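Local coordinates for endonuclease NucS (Thermococcus kodakarensis KOD1, PDB 5GKE), which binds double-stranded DNA as a mismatch restriction endonuclease, with magnesium at its nuclease site, and is also predicted to cut single-stranded ends of branched DNA, at residues F154-K157 with G162-A165; V177-R182 with V190-S195; S51-I56 with E111-S116; V84-E87 with V93-S96; E137-F140 with V145-P148. The protein carries 1 engineered substitution. One frame throughout, in Å; residues are numbered along the deposited sequence.

Overall arrangement
Two regions of the chain carry the contacts. Contacts 3 and 4 belong to the N-terminal PH-like domain and share one antiparallel sheet, touching through I56 and L94. Contacts 1, 2 and 5 belong to the C-terminal nuclease domain and touch one another, while the centres of contacts 1 and 3 lie about 47 Å apart. Contact 1 is a backbone-bonded hairpin, partly exposed; its strand 163-169 neighbours strand 175-180 of contact 2, a buried contact that mixes apolar packing with metal and phosphate binding. Contact 5 is buried and wholly apolar. In the other domain, contact 4 pairs strands and adds a charged pair, whereas contact 3 rests on one tyrosine-carboxylate bond beside the second subunit.

Contact 1: F154-K157 with G162-A165; sequences FREK and GIVA. Engineered in segment 162-165: A165 (natural residue Asp). With nucleotides of chain C.
Three backbone hydrogen bonds tie F154-K157 to G162-A165. K157 and V164 form an antiparallel hydrogen-bonded pair: V164 N reaches K157 O at 3.0 Å almost straight (172°), and K157 N returns a more bent bond to V164 O. One residue earlier, E156 N gives a bond of 2.8 Å to A165 O. A165 is an engineered residue in place of the natural Asp, and its CB lies against the strand that carries the magnesium ligand E179.

Weaker CH contacts follow the same carbonyls, with R155 CA 3.1 Å from A165 O. In the packing, I163 CG2 sits 3.6 Å from E156 C, placed beside the peptide by being anti to its own backbone N.

DNA is met at the turn-side end: I163 N donates to OP1 of DA5 of chain C at 2.9 Å, next to G162 CA.

E156, with positive phi (52°), and K157 both face V164, a G1 beta bulge in the hairpin of strands 151-158 and 163-169 of the nuclease domain.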
# COMPACT_ATOMS: atom_id res chain seq x y z
N PHE A 154 -11.49 -26.94 2.87
CA PHE A 154 -10.56 -26.26 1.98
C PHE A 154 -10.13 -24.90 2.52
O PHE A 154 -10.87 -24.24 3.26
CB PHE A 154 -11.18 -26.06 0.59
CG PHE A 154 -11.89 -27.27 0.05
CD1 PHE A 154 -13.20 -27.55 0.42
CD2 PHE A 154 -11.27 -28.10 -0.88
CE1 PHE A 154 -13.86 -28.66 -0.09
CE2 PHE A 154 -11.94 -29.20 -1.40
CZ PHE A 154 -13.23 -29.48 -1.01
N ARG A 155 -8.93 -24.50 2.13
CA ARG A 155 -8.37 -23.19 2.41
C ARG A 155 -7.92 -22.55 1.09
O ARG A 155 -7.28 -23.21 0.27
CB ARG A 155 -7.20 -23.33 3.40
CG ARG A 155 -6.36 -22.08 3.61
CD ARG A 155 -5.20 -22.33 4.58
NE ARG A 155 -4.98 -23.76 4.84
CZ ARG A 155 -4.17 -24.24 5.78
NH1 ARG A 155 -3.50 -23.41 6.57
NH2 ARG A 155 -4.03 -25.55 5.94
N GLU A 156 -8.27 -21.29 0.87
CA GLU A 156 -8.00 -20.59 -0.39
C GLU A 156 -8.49 -21.38 -1.59
O GLU A 156 -7.74 -21.63 -2.53
CB GLU A 156 -6.50 -20.30 -0.55
CG GLU A 156 -5.91 -19.38 0.53
CD GLU A 156 -6.38 -17.94 0.41
OE1 GLU A 156 -6.03 -17.27 -0.59
OE2 GLU A 156 -7.08 -17.47 1.33
N LYS A 157 -9.76 -21.77 -1.54
CA LYS A 157 -10.40 -22.60 -2.55
C LYS A 157 -11.07 -21.77 -3.64
O LYS A 157 -12.04 -21.05 -3.39
CB LYS A 157 -11.46 -23.51 -1.91
CG LYS A 157 -12.11 -24.50 -2.89
CD LYS A 157 -11.07 -25.50 -3.39
CE LYS A 157 -11.61 -26.41 -4.45
NZ LYS A 157 -11.66 -25.80 -5.83
N GLY A 162 -14.22 -16.22 -7.92
CA GLY A 162 -13.69 -15.89 -6.61
C GLY A 162 -12.98 -17.01 -5.86
O GLY A 162 -13.08 -18.19 -6.21
N ILE A 163 -12.24 -16.62 -4.83
CA ILE A 163 -11.49 -17.54 -4.00
C ILE A 163 -11.88 -17.36 -2.54
O ILE A 163 -11.76 -16.26 -1.99
CB ILE A 163 -9.97 -17.33 -4.16
CG1 ILE A 163 -9.58 -17.50 -5.62
CG2 ILE A 163 -9.22 -18.31 -3.33
CD1 ILE A 163 -8.27 -16.89 -5.97
N VAL A 164 -12.36 -18.46 -1.96
CA VAL A 164 -12.93 -18.54 -0.62
C VAL A 164 -11.84 -18.80 0.42
O VAL A 164 -10.90 -19.52 0.13
CB VAL A 164 -14.01 -19.66 -0.58
CG1 VAL A 164 -14.36 -20.06 0.83
CG2 VAL A 164 -15.23 -19.20 -1.32
N ALA A 165 -11.95 -18.23 1.62
CA ALA A 165 -10.89 -18.37 2.62
C ALA A 165 -10.88 -19.79 3.20
O ALA A 165 -9.90 -20.52 3.07
CB ALA A 165 -11.06 -17.33 3.75
P DA C 5 -11.35 -12.73 -5.08
OP1 DA C 5 -12.30 -13.74 -4.56
OP2 DA C 5 -11.80 -11.46 -5.70
O5' DA C 5 -10.36 -12.40 -3.88
C5' DA C 5 -9.81 -13.45 -3.11
C4' DA C 5 -8.76 -12.92 -2.16
O4' DA C 5 -7.61 -12.45 -2.91
C3' DA C 5 -9.23 -11.75 -1.29
O3' DA C 5 -8.84 -11.99 0.06
C2' DA C 5 -8.51 -10.55 -1.91
C1' DA C 5 -7.23 -11.20 -2.40
N9 DA C 5 -6.55 -10.43 -3.43
C8 DA C 5 -7.12 -9.78 -4.49
N7 DA C 5 -6.26 -9.14 -5.25
C5 DA C 5 -5.04 -9.36 -4.62
C6 DA C 5 -3.72 -8.95 -4.92
N6 DA C 5 -3.40 -8.19 -5.97
N1 DA C 5 -2.74 -9.35 -4.09
C2 DA C 5 -3.05 -10.11 -3.03
N3 DA C 5 -4.24 -10.56 -2.65
C4 DA C 5 -5.20 -10.15 -3.50

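Contact 2: V177-R182 with V190-S195. With MG (magnesium ion), chain E; nucleotides of chain C; nucleotides of chain D.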
# COMPACT_ATOMS: atom_id res chain seq x y z
N VAL A 177 -19.20 -21.31 4.24
CA VAL A 177 -18.15 -20.37 3.85
C VAL A 177 -17.69 -19.59 5.05
O VAL A 177 -18.53 -19.04 5.77
CB VAL A 177 -18.62 -19.32 2.84
CG1 VAL A 177 -17.42 -18.77 2.09
CG2 VAL A 177 -19.61 -19.90 1.90
N LEU A 178 -16.39 -19.55 5.27
CA LEU A 178 -15.82 -18.59 6.22
C LEU A 178 -15.12 -17.49 5.45
O LEU A 178 -14.39 -17.76 4.48
CB LEU A 178 -14.82 -19.25 7.16
CG LEU A 178 -15.21 -20.41 8.08
CD1 LEU A 178 -14.03 -20.67 9.01
CD2 LEU A 178 -16.48 -20.11 8.86
N GLU A 179 -15.39 -16.24 5.83
CA GLU A 179 -14.57 -15.11 5.41
C GLU A 179 -13.82 -14.57 6.63
O GLU A 179 -14.44 -14.23 7.64
CB GLU A 179 -15.41 -14.02 4.75
CG GLU A 179 -14.62 -12.75 4.39
CD GLU A 179 -13.52 -12.97 3.35
OE1 GLU A 179 -12.70 -12.05 3.15
OE2 GLU A 179 -13.47 -14.05 2.72
N LEU A 180 -12.49 -14.53 6.55
CA LEU A 180 -11.66 -14.11 7.68
C LEU A 180 -11.16 -12.69 7.48
O LEU A 180 -10.87 -12.29 6.34
CB LEU A 180 -10.47 -15.04 7.87
CG LEU A 180 -10.69 -16.54 7.70
CD1 LEU A 180 -9.38 -17.33 7.90
CD2 LEU A 180 -11.77 -17.02 8.66
N LYS A 181 -11.06 -11.95 8.58
CA LYS A 181 -10.35 -10.67 8.62
C LYS A 181 -9.56 -10.56 9.90
O LYS A 181 -10.10 -10.75 10.99
CB LYS A 181 -11.32 -9.49 8.52
CG LYS A 181 -12.04 -9.39 7.20
CD LYS A 181 -11.08 -9.21 6.04
CE LYS A 181 -11.82 -9.40 4.72
NZ LYS A 181 -10.92 -9.57 3.55
N ARG A 182 -8.27 -10.23 9.76
CA ARG A 182 -7.37 -10.09 10.90
C ARG A 182 -7.67 -8.83 11.70
O ARG A 182 -7.23 -8.66 12.82
CB ARG A 182 -5.89 -10.07 10.45
CG ARG A 182 -5.48 -8.88 9.58
CD ARG A 182 -3.95 -8.77 9.46
NE ARG A 182 -3.34 -8.97 10.77
CZ ARG A 182 -3.28 -8.03 11.71
NH1 ARG A 182 -3.75 -6.81 11.47
NH2 ARG A 182 -2.75 -8.30 12.88
N VAL A 190 -17.99 -8.20 3.80
CA VAL A 190 -19.32 -8.79 3.76
C VAL A 190 -19.77 -9.01 2.32
O VAL A 190 -20.46 -9.98 2.02
CB VAL A 190 -20.33 -7.92 4.53
CG1 VAL A 190 -21.65 -8.62 4.64
CG2 VAL A 190 -19.81 -7.65 5.96
N ARG A 191 -19.33 -8.12 1.43
CA ARG A 191 -19.57 -8.24 0.01
C ARG A 191 -18.88 -9.46 -0.56
O ARG A 191 -19.43 -10.14 -1.42
CB ARG A 191 -19.09 -6.99 -0.75
CG ARG A 191 -19.83 -5.71 -0.42
CD ARG A 191 -19.60 -4.64 -1.49
NE ARG A 191 -20.11 -3.36 -1.03
CZ ARG A 191 -19.36 -2.37 -0.56
NH1 ARG A 191 -18.04 -2.46 -0.52
NH2 ARG A 191 -19.95 -1.25 -0.14
N GLN A 192 -17.65 -9.70 -0.12
CA GLN A 192 -16.94 -10.92 -0.45
C GLN A 192 -17.76 -12.15 -0.01
O GLN A 192 -18.11 -13.00 -0.83
CB GLN A 192 -15.57 -10.94 0.24
CG GLN A 192 -14.38 -10.64 -0.66
CD GLN A 192 -13.07 -10.60 0.13
OE1 GLN A 192 -12.34 -11.61 0.25
NE2 GLN A 192 -12.77 -9.45 0.69
N LEU A 193 -18.07 -12.21 1.28
CA LEU A 193 -18.83 -13.29 1.87
C LEU A 193 -20.17 -13.54 1.16
O LEU A 193 -20.48 -14.66 0.81
CB LEU A 193 -19.08 -13.01 3.35
CG LEU A 193 -19.83 -14.12 4.09
CD1 LEU A 193 -19.10 -15.45 3.92
CD2 LEU A 193 -20.02 -13.80 5.59
N LYS A 194 -20.96 -12.48 0.97
CA LYS A 194 -22.25 -12.60 0.31
C LYS A 194 -22.07 -13.16 -1.09
O LYS A 194 -22.80 -14.04 -1.52
CB LYS A 194 -22.94 -11.23 0.26
CG LYS A 194 -24.18 -11.13 -0.63
CD LYS A 194 -24.92 -9.82 -0.37
CE LYS A 194 -26.25 -9.72 -1.12
NZ LYS A 194 -26.08 -9.57 -2.57
N SER A 195 -21.07 -12.63 -1.78
CA SER A 195 -20.77 -13.08 -3.13
C SER A 195 -20.47 -14.59 -3.18
O SER A 195 -20.91 -15.30 -4.09
CB SER A 195 -19.59 -12.28 -3.68
OG SER A 195 -19.38 -12.55 -5.05
MG MG E . -11.19 -13.33 1.84
P DC C 6 -8.95 -10.86 1.21
OP1 DC C 6 -9.74 -11.46 2.31
OP2 DC C 6 -9.35 -9.55 0.68
O5' DC C 6 -7.45 -10.77 1.73
C5' DC C 6 -6.81 -11.96 2.18
C4' DC C 6 -5.36 -11.70 2.52
O4' DC C 6 -4.69 -11.10 1.39
C3' DC C 6 -5.12 -10.76 3.69
O3' DC C 6 -3.92 -11.14 4.34
C2' DC C 6 -4.97 -9.41 2.99
C1' DC C 6 -4.19 -9.82 1.75
N1 DC C 6 -4.36 -8.92 0.56
C2 DC C 6 -3.23 -8.33 -0.01
O2 DC C 6 -2.12 -8.54 0.49
N3 DC C 6 -3.39 -7.54 -1.10
C4 DC C 6 -4.61 -7.34 -1.61
N4 DC C 6 -4.72 -6.54 -2.69
C5 DC C 6 -5.77 -7.94 -1.04
C6 DC C 6 -5.60 -8.72 0.03
P DG C 9 -3.15 -4.21 8.90
OP1 DG C 9 -4.19 -3.35 9.52
OP2 DG C 9 -3.28 -5.68 8.93
O5' DG C 9 -2.99 -3.73 7.39
C5' DG C 9 -2.92 -2.35 7.09
C4' DG C 9 -1.65 -2.02 6.32
O4' DG C 9 -1.68 -2.67 5.03
C3' DG C 9 -1.43 -0.53 6.08
O3' DG C 9 -0.32 -0.07 6.85
C2' DG C 9 -1.14 -0.40 4.59
C1' DG C 9 -1.66 -1.71 4.00
N9 DG C 9 -2.98 -1.64 3.39
C8 DG C 9 -4.12 -2.31 3.79
N7 DG C 9 -5.16 -2.09 3.02
C5 DG C 9 -4.68 -1.22 2.04
C6 DG C 9 -5.35 -0.63 0.93
O6 DG C 9 -6.54 -0.76 0.58
N1 DG C 9 -4.50 0.18 0.20
C2 DG C 9 -3.17 0.40 0.49
N2 DG C 9 -2.51 1.22 -0.34
N3 DG C 9 -2.53 -0.14 1.53
C4 DG C 9 -3.34 -0.93 2.26
P DG D 5 -17.96 1.51 0.31
OP1 DG D 5 -19.09 1.57 -0.66
OP2 DG D 5 -17.65 0.24 0.98
O5' DG D 5 -16.66 2.02 -0.45
C5' DG D 5 -16.68 3.27 -1.13
C4' DG D 5 -15.28 3.68 -1.54
O4' DG D 5 -14.44 3.84 -0.36
C3' DG D 5 -14.54 2.67 -2.45
O3' DG D 5 -13.82 3.38 -3.43
C2' DG D 5 -13.60 1.98 -1.47
C1' DG D 5 -13.23 3.16 -0.59
N9 DG D 5 -12.60 2.79 0.68
C8 DG D 5 -12.92 1.74 1.50
N7 DG D 5 -12.16 1.66 2.56
C5 DG D 5 -11.27 2.72 2.41
C6 DG D 5 -10.20 3.14 3.25
O6 DG D 5 -9.82 2.64 4.31
N1 DG D 5 -9.55 4.26 2.73
C2 DG D 5 -9.90 4.89 1.56
N2 DG D 5 -9.16 5.96 1.21
N3 DG D 5 -10.90 4.50 0.78
C4 DG D 5 -11.53 3.42 1.27
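E179 and Q192 meet at the magnesium ion with their side chains crossing at about a right angle, the carboxylate and amide planes 67° apart. E179 extends CG anti to its backbone N (chi1 175°) and then bends at chi2, which turns the carboxylate so that both oxygens grip the metal, OE1 at 2.4 Å and OE2 at 2.5 Å. OP1 of DC6 of chain C binds the same ion at 2.4 Å, and the end of Q192 arrives from helix 187-204 to join the site.

K181 comes in from the strand side: its NZ makes a weak salt-bridge bond of 3.1 Å to E179 OE1 and comes unusually close, 2.5 Å, to OP1 of DC6 of chain C, a length to be taken with caution. Further back along the strand, L193 lays CD1 4.0 Å from both E179 CB and V177 CB, and slides past V177 in the opposite direction. R191 turns outward from the helix, its guanidinium edge toward DG5 of chain D, with NH2 3.0 Å from OP2.

The neighbouring E179 and K181 match the ExK part of the PD-(D/E)XK nuclease motif. The metal held by E179 and the lysine meet on one phosphate oxygen, which would probably polarise that phosphate.

Contact 3: S51-I56 with E111-S116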
# COMPACT_ATOMS: atom_id res chain seq x y z
N SER A 51 10.67 21.88 -7.54
CA SER A 51 11.94 21.91 -6.78
C SER A 51 11.75 21.79 -5.29
O SER A 51 10.99 22.55 -4.69
CB SER A 51 12.72 23.20 -7.06
OG SER A 51 13.26 23.23 -8.36
N GLY A 52 12.47 20.85 -4.70
CA GLY A 52 12.37 20.60 -3.27
C GLY A 52 13.41 19.58 -2.86
O GLY A 52 13.92 18.82 -3.69
N ASP A 53 13.73 19.56 -1.57
CA ASP A 53 14.71 18.62 -1.08
C ASP A 53 14.06 17.29 -0.76
O ASP A 53 13.01 17.24 -0.11
CB ASP A 53 15.41 19.16 0.17
CG ASP A 53 16.16 20.44 -0.10
OD1 ASP A 53 16.44 20.74 -1.28
OD2 ASP A 53 16.46 21.14 0.88
N ARG A 54 14.68 16.20 -1.22
CA ARG A 54 14.17 14.87 -0.94
C ARG A 54 15.30 13.87 -0.74
O ARG A 54 16.43 14.09 -1.15
CB ARG A 54 13.24 14.38 -2.08
CG ARG A 54 11.92 15.12 -2.17
CD ARG A 54 11.89 16.07 -3.35
NE ARG A 54 10.87 17.10 -3.20
CZ ARG A 54 10.46 17.91 -4.17
NH1 ARG A 54 10.96 17.78 -5.39
NH2 ARG A 54 9.52 18.83 -3.93
N VAL A 55 14.95 12.78 -0.08
CA VAL A 55 15.78 11.60 -0.03
C VAL A 55 15.39 10.67 -1.17
O VAL A 55 14.22 10.36 -1.33
CB VAL A 55 15.62 10.85 1.29
CG1 VAL A 55 16.45 9.59 1.25
CG2 VAL A 55 15.98 11.76 2.46
N ILE A 56 16.39 10.24 -1.93
CA ILE A 56 16.19 9.38 -3.08
C ILE A 56 16.90 8.06 -2.85
O ILE A 56 18.06 8.04 -2.46
CB ILE A 56 16.71 10.05 -4.36
CG1 ILE A 56 15.88 11.30 -4.66
CG2 ILE A 56 16.69 9.07 -5.53
CD1 ILE A 56 16.59 12.33 -5.52
N GLU A 111 20.61 20.23 -7.26
CA GLU A 111 21.80 20.26 -6.41
C GLU A 111 21.92 19.00 -5.57
O GLU A 111 21.05 18.70 -4.77
CB GLU A 111 21.76 21.49 -5.51
CG GLU A 111 22.96 21.63 -4.60
CD GLU A 111 22.95 22.95 -3.86
OE1 GLU A 111 22.00 23.74 -4.06
OE2 GLU A 111 23.89 23.20 -3.07
N VAL A 112 23.01 18.28 -5.71
CA VAL A 112 23.13 17.07 -4.92
C VAL A 112 23.91 17.35 -3.64
O VAL A 112 25.10 17.61 -3.67
CB VAL A 112 23.81 15.95 -5.73
CG1 VAL A 112 24.05 14.73 -4.86
CG2 VAL A 112 22.97 15.61 -6.98
N TYR A 113 23.23 17.30 -2.50
CA TYR A 113 23.87 17.59 -1.21
C TYR A 113 24.70 16.41 -0.73
O TYR A 113 25.73 16.57 -0.08
CB TYR A 113 22.84 17.93 -0.14
CG TYR A 113 21.83 18.98 -0.53
CD1 TYR A 113 22.21 20.30 -0.74
CD2 TYR A 113 20.48 18.66 -0.64
CE1 TYR A 113 21.28 21.27 -1.09
CE2 TYR A 113 19.54 19.63 -0.98
CZ TYR A 113 19.95 20.93 -1.20
OH TYR A 113 19.02 21.88 -1.53
N MET A 114 24.22 15.21 -1.00
CA MET A 114 24.98 14.03 -0.63
C MET A 114 24.66 12.89 -1.58
O MET A 114 23.54 12.78 -2.08
CB MET A 114 24.68 13.63 0.82
CG MET A 114 25.62 12.56 1.35
SD MET A 114 24.97 11.74 2.82
CE MET A 114 23.94 10.50 2.02
N VAL A 115 25.66 12.06 -1.85
CA VAL A 115 25.45 10.79 -2.53
C VAL A 115 26.19 9.72 -1.74
O VAL A 115 27.26 9.96 -1.20
CB VAL A 115 25.95 10.83 -4.00
CG1 VAL A 115 27.38 11.33 -4.08
CG2 VAL A 115 25.85 9.46 -4.63
N SER A 116 25.60 8.54 -1.65
CA SER A 116 26.20 7.49 -0.84
C SER A 116 25.95 6.12 -1.44
O SER A 116 24.91 5.86 -2.05
CB SER A 116 25.67 7.53 0.59
OG SER A 116 24.29 7.17 0.61
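The Y113 ring turns its edge to D53, whose OD1 lies in the ring plane, while the carbonyl oxygen E111 O sits over one ring face, 4.1 Å above its centre. Ring and carboxylate planes stand 82° apart, and the two side chains cross at about a right angle. Both residues belong to the antiparallel sheet of the PH-like domain, and Y113 with M114 forms a classic beta bulge against strand 30-42, the strand that separates the two segments. With the nearest CA atoms, those of D53 and E111, 9.0 Å apart, side chains alone span the gap.

The bridge is one hydrogen bond, Y113 OH giving its proton to D53 OD1 at 2.8 Å, from above the carboxylate plane (36° out of it). Y113 holds CG anti to its carbonyl carbon (chi1 -50°), which swings the ring across strand 30-42, where R36 touches both partners and forms a salt bridge with E111.

The other oxygen of D53 is gripped as well: OD2 takes a salt bridge from K5 and a bond from the backbone N of E121, both of the second subunit. The tyrosine therefore helps to fix a carboxylate that works at the dimer interface. Within segment 51-56, R54 lays one guanidinium face on G52 CA, 3.4 Å from its plane. Along the ring edge, D53 OD1 also approaches Y113 CE2, at 3.3 Å.

Contact 4: V84-E87 with V93-S96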
# COMPACT_ATOMS: atom_id res chain seq x y z
N VAL A 84 17.52 1.64 -14.08
CA VAL A 84 17.81 3.04 -13.84
C VAL A 84 19.13 3.40 -14.50
O VAL A 84 19.99 2.55 -14.72
CB VAL A 84 17.85 3.35 -12.33
CG1 VAL A 84 19.09 2.79 -11.73
CG2 VAL A 84 17.77 4.83 -12.09
N ARG A 85 19.27 4.67 -14.85
CA ARG A 85 20.51 5.16 -15.38
C ARG A 85 20.59 6.65 -15.09
O ARG A 85 19.56 7.30 -14.84
CB ARG A 85 20.61 4.89 -16.88
CG ARG A 85 19.67 5.72 -17.72
CD ARG A 85 19.82 5.43 -19.21
NE ARG A 85 18.83 6.18 -19.98
CZ ARG A 85 17.58 5.77 -20.19
NH1 ARG A 85 16.74 6.52 -20.88
NH2 ARG A 85 17.17 4.61 -19.69
N LEU A 86 21.80 7.19 -15.06
CA LEU A 86 22.02 8.61 -14.87
C LEU A 86 22.36 9.25 -16.20
O LEU A 86 23.32 8.86 -16.85
CB LEU A 86 23.15 8.85 -13.86
CG LEU A 86 23.64 10.28 -13.63
CD1 LEU A 86 22.53 11.23 -13.25
CD2 LEU A 86 24.77 10.30 -12.58
N GLU A 87 21.57 10.24 -16.60
CA GLU A 87 21.82 10.93 -17.85
C GLU A 87 22.32 12.31 -17.56
O GLU A 87 21.81 13.00 -16.67
CB GLU A 87 20.56 11.00 -18.72
CG GLU A 87 20.18 9.65 -19.30
CD GLU A 87 18.98 9.71 -20.21
OE1 GLU A 87 18.28 10.75 -20.24
OE2 GLU A 87 18.72 8.70 -20.90
N VAL A 93 20.25 13.65 -14.49
CA VAL A 93 18.87 13.19 -14.36
C VAL A 93 18.86 11.68 -14.16
O VAL A 93 19.44 10.94 -14.96
CB VAL A 93 18.02 13.58 -15.59
CG1 VAL A 93 16.62 13.01 -15.49
CG2 VAL A 93 17.96 15.09 -15.72
N LEU A 94 18.26 11.25 -13.06
CA LEU A 94 18.02 9.83 -12.80
C LEU A 94 16.76 9.38 -13.56
O LEU A 94 15.73 10.04 -13.47
CB LEU A 94 17.84 9.60 -11.31
CG LEU A 94 18.97 9.01 -10.47
CD1 LEU A 94 20.32 9.47 -10.92
CD2 LEU A 94 18.73 9.37 -9.02
N VAL A 95 16.83 8.27 -14.29
CA VAL A 95 15.72 7.97 -15.20
C VAL A 95 14.84 6.77 -14.83
O VAL A 95 13.64 6.94 -14.78
CB VAL A 95 16.20 7.87 -16.64
CG1 VAL A 95 15.11 7.34 -17.53
CG2 VAL A 95 16.55 9.27 -17.13
N SER A 96 15.34 5.56 -14.67
CA SER A 96 14.36 4.50 -14.25
C SER A 96 13.15 4.23 -15.18
O SER A 96 12.07 4.82 -15.03
CB SER A 96 13.82 4.79 -12.85
OG SER A 96 13.08 3.67 -12.39
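E87 and V93 are locked by two backbone hydrogen bonds, both 2.8 Å long: E87 N to V93 O is almost straight at 177°, and V93 N to E87 O is more bent. A third, V95 N to R85 O at 2.9 Å, carries the pairing on beyond the strand.

Beside this ladder R85 grips E87 side-on, NE and NH1 both reaching the single oxygen OE2. NE stands 2.7 Å from E87 OE2, and that oxygen lies in the guanidinium plane while both nitrogens come from one face of the carboxylate. The other oxygen, E87 OE1, is taken by R89 in the turn. R85 sets CG between its backbone N and carbonyl carbon (chi1 70°), and the chain then runs extended to NE, which brings the guanidinium to the E87 carboxylate.

V95 packs against both charged groups with its two methyls. Its CG1 lies over one guanidinium face of R85, 3.7 Å from the plane and offset toward the rim, while CG2 sits 3.9 Å from E87 OE1. On the other face of the hairpin, L86 CD1 and L94 CD1 touch at 3.7 Å; L86 goes on to helix 14-27 and L94 to F64. V84 CG2 closes the end against S96 CB.

The hairpin of strands 86-88 and 92-98 thus has an apolar face with L86 and L94, turned to helix 14-27 and F64, and a mixed face where valines lie beside the R85-E87 pair, whose carboxylate, held between two arginines, probably stays ionised.

Contact 5: E137-F140 with V145-P148; sequences ELIF and VIEP
I139, on helix 132-141 of the nuclease domain, packs back onto V145 and I146 in the loop that leads from this helix to strand 151-158, the two segments being joined by only a few residues. The contact consists of three aliphatic side chains. I139 lends two branches to I146: CD1 meets I146 CD1 at 3.8 Å, and CG2 lies 3.9 Å from I146 CG1. The two isoleucines cross at about a right angle, meeting through their CD1 methyls and, nearer the backbone, through CG2 and CG1. V145 approaches another part of I139, its CG2 resting 3.9 Å from I139 CG1. That methyl is placed by a chi1 of -57°, which puts CG2 between the backbone N and the carbonyl carbon of V145. In I139 the first torsion (-68°) puts CG1 beside its own backbone N, where it meets V145, and CG2 anti to that N, where it meets I146.

The two isoleucines rest on strand 175-180, where L178 touches both and L180 touches I139; F150 joins from the loop, and I146 continues onto I211 and V213 of strand 208-214. No hydrogen bond crosses between the segments. Helix and loop are therefore held to each other by van der Waals packing and burial of aliphatic surface, on a sheet whose strand 175-180 supplies the magnesium ligand E179.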
# COMPACT_ATOMS: atom_id res chain seq x y z
N GLU A 137 -5.01 -21.34 9.94
CA GLU A 137 -4.33 -22.45 10.62
C GLU A 137 -4.91 -22.78 11.99
O GLU A 137 -5.05 -23.94 12.35
CB GLU A 137 -2.83 -22.16 10.75
CG GLU A 137 -2.09 -22.19 9.41
CD GLU A 137 -0.67 -21.66 9.47
OE1 GLU A 137 -0.09 -21.60 10.57
OE2 GLU A 137 -0.14 -21.28 8.40
N LEU A 138 -5.28 -21.75 12.73
CA LEU A 138 -5.93 -21.97 14.01
C LEU A 138 -7.23 -22.73 13.79
O LEU A 138 -7.53 -23.69 14.49
CB LEU A 138 -6.21 -20.64 14.71
CG LEU A 138 -6.97 -20.74 16.03
CD1 LEU A 138 -6.31 -21.74 16.93
CD2 LEU A 138 -7.00 -19.40 16.69
N ILE A 139 -7.99 -22.30 12.79
CA ILE A 139 -9.31 -22.85 12.57
C ILE A 139 -9.24 -24.31 12.11
O ILE A 139 -10.09 -25.11 12.45
CB ILE A 139 -10.09 -21.98 11.57
CG1 ILE A 139 -10.39 -20.63 12.23
CG2 ILE A 139 -11.38 -22.66 11.18
CD1 ILE A 139 -11.08 -19.61 11.35
N PHE A 140 -8.19 -24.67 11.39
CA PHE A 140 -8.02 -26.07 11.03
C PHE A 140 -7.56 -26.91 12.24
O PHE A 140 -8.07 -28.01 12.46
CB PHE A 140 -7.04 -26.21 9.85
CG PHE A 140 -7.70 -26.04 8.51
CD1 PHE A 140 -8.08 -24.79 8.06
CD2 PHE A 140 -7.98 -27.15 7.71
CE1 PHE A 140 -8.72 -24.63 6.84
CE2 PHE A 140 -8.62 -27.00 6.50
CZ PHE A 140 -8.99 -25.73 6.05
N VAL A 145 -13.44 -23.42 17.51
CA VAL A 145 -13.39 -21.96 17.66
C VAL A 145 -14.50 -21.30 16.83
O VAL A 145 -14.94 -20.19 17.13
CB VAL A 145 -12.02 -21.35 17.24
CG1 VAL A 145 -10.91 -21.96 18.03
CG2 VAL A 145 -11.76 -21.54 15.76
N ILE A 146 -14.96 -21.99 15.79
CA ILE A 146 -16.07 -21.54 14.98
C ILE A 146 -17.37 -21.98 15.64
O ILE A 146 -18.20 -21.15 16.04
CB ILE A 146 -15.95 -22.08 13.54
CG1 ILE A 146 -14.66 -21.57 12.91
CG2 ILE A 146 -17.14 -21.67 12.71
CD1 ILE A 146 -14.57 -20.06 12.87
N GLU A 147 -17.54 -23.29 15.76
CA GLU A 147 -18.65 -23.88 16.50
C GLU A 147 -18.46 -25.39 16.50
O GLU A 147 -17.72 -25.92 15.67
CB GLU A 147 -20.00 -23.48 15.90
CG GLU A 147 -20.36 -24.14 14.59
CD GLU A 147 -21.53 -23.43 13.94
OE1 GLU A 147 -22.16 -23.99 13.03
OE2 GLU A 147 -21.82 -22.29 14.35
N PRO A 148 -19.11 -26.09 17.45
CA PRO A 148 -18.92 -27.55 17.54
C PRO A 148 -19.48 -28.26 16.31
O PRO A 148 -20.51 -27.86 15.77
CB PRO A 148 -19.71 -27.93 18.80
CG PRO A 148 -19.87 -26.67 19.57
CD PRO A 148 -19.97 -25.59 18.53